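PDB 6UCZ: dihydropteroate synthase from Anaplasma phagocytophilum, which joins p-aminobenzoate to a dihydropterin pyrophosphate to give dihydropteroate, a step of folate biosynthesis. Local coordinates for residues Val275-Val278 against Lys279-Gly282. Numbering follows the deposited sequence.
Sequences VHDV and KLTG
Asp277 caps the N-terminus of helix 278-290 through Leu280, a local contact where strand 272-275, the last strand of this TIM-barrel-type (beta/alpha)8 fold, hands over to the final helix. The evidence for the N-cap is the bond from Leu280 N to Asp277 OD1, 2.9 Å long and almost straight at 176°, although the donor comes from above the carboxylate plane. Asp277 holds CG anti to its own N (chi1 -170°), which puts the carboxylate beside the first turn, next to Leu280; there OD2 also lies 3.5 Å from Leu280 CD1. The helix dipole and this amide would probably favour the charged carboxylate.

The carbonyl of Asp277 serves the same turn: Thr281 N (3.2 Å) and Thr281 OG1 reach its O from opposite faces of the carbonyl plane. One residue on, Gly282 N donates to Val278 O at 2.9 Å, continuing the i to i+4 pattern. Between strand and cap, His276 turns away from the helix and touches the bound pterin-6-yl-methyl-monophosphate; its ND1 is hydrogen-bonded to Ser239 OG. On the buried side, Val275 and Thr281 meet tip to tip beside Ile32, with Val275 CG2 3.2 Å from Thr281 OG1, the hydroxyl that donates to Asp277 O.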
loop_
_atom_site.group_PDB
_atom_site.type_symbol
_atom_site.label_atom_id
_atom_site.label_comp_id
_atom_site.label_asym_id
_atom_site.label_seq_id
_atom_site.Cartn_x
_atom_site.Cartn_y
_atom_site.Cartn_z
ATOM N N VAL A 275 4.815 -2.679 4.820
ATOM C CA VAL A 275 6.160 -2.701 5.380
ATOM C C VAL A 275 6.951 -3.859 4.797
ATOM O O VAL A 275 6.390 -4.878 4.375
ATOM C CB VAL A 275 6.133 -2.815 6.929
ATOM C CG1 VAL A 275 5.512 -1.574 7.540
ATOM C CG2 VAL A 275 5.386 -4.105 7.361
ATOM N N HIS A 276 8.278 -3.700 4.796
ATOM C CA HIS A 276 9.169 -4.795 4.418
ATOM C C HIS A 276 9.431 -5.734 5.595
ATOM O O HIS A 276 9.361 -6.959 5.448
ATOM C CB HIS A 276 10.488 -4.236 3.872
ATOM C CG HIS A 276 10.315 -3.369 2.657
ATOM N ND1 HIS A 276 10.018 -2.024 2.734
ATOM C CD2 HIS A 276 10.374 -3.664 1.337
ATOM C CE1 HIS A 276 9.918 -1.525 1.515
ATOM N NE2 HIS A 276 10.122 -2.502 0.647
ATOM N N ASP A 277 9.745 -5.187 6.768
ATOM C CA ASP A 277 10.104 -6.003 7.929
ATOM C C ASP A 277 8.871 -6.197 8.803
ATOM O O ASP A 277 8.500 -5.318 9.590
ATOM C CB ASP A 277 11.243 -5.385 8.726
ATOM C CG ASP A 277 11.772 -6.329 9.772
ATOM O OD1 ASP A 277 10.963 -7.059 10.381
ATOM O OD2 ASP A 277 13.000 -6.372 9.972
ATOM N N VAL A 278 8.272 -7.383 8.689
ATOM C CA VAL A 278 7.031 -7.687 9.393
ATOM C C VAL A 278 7.284 -7.930 10.883
ATOM O O VAL A 278 6.465 -7.551 11.730
ATOM C CB VAL A 278 6.361 -8.896 8.712
ATOM C CG1 VAL A 278 5.430 -9.612 9.658
ATOM C CG2 VAL A 278 5.643 -8.433 7.415
ATOM N N LYS A 279 8.421 -8.543 11.225
ATOM C CA LYS A 279 8.761 -8.779 12.632
ATOM C C LYS A 279 8.877 -7.468 13.410
ATOM O O LYS A 279 8.255 -7.301 14.465
ATOM C CB LYS A 279 10.066 -9.575 12.729
ATOM C CG LYS A 279 10.404 -10.083 14.144
ATOM C CD LYS A 279 11.820 -10.648 14.219
ATOM C CE LYS A 279 12.239 -10.917 15.672
ATOM N NZ LYS A 279 13.670 -11.332 15.806
ATOM N N LEU A 280 9.652 -6.513 12.893
ATOM C CA LEU A 280 9.787 -5.234 13.575
ATOM C C LEU A 280 8.452 -4.509 13.668
ATOM O O LEU A 280 8.162 -3.850 14.677
ATOM C CB LEU A 280 10.811 -4.359 12.857
ATOM C CG LEU A 280 12.276 -4.721 13.053
ATOM C CD1 LEU A 280 13.148 -3.724 12.287
ATOM C CD2 LEU A 280 12.630 -4.742 14.546
ATOM N N THR A 281 7.628 -4.604 12.621
ATOM C CA THR A 281 6.338 -3.922 12.651
ATOM C C THR A 281 5.422 -4.531 13.704
ATOM O O THR A 281 4.649 -3.817 14.352
ATOM C CB THR A 281 5.676 -3.969 11.271
ATOM O OG1 THR A 281 6.596 -3.482 10.289
ATOM C CG2 THR A 281 4.452 -3.066 11.247
ATOM N N GLY A 282 5.474 -5.852 13.875
ATOM C CA GLY A 282 4.721 -6.457 14.962
ATOM C C GLY A 282 5.137 -5.894 16.308
ATOM O O GLY A 282 4.290 -5.560 17.142
#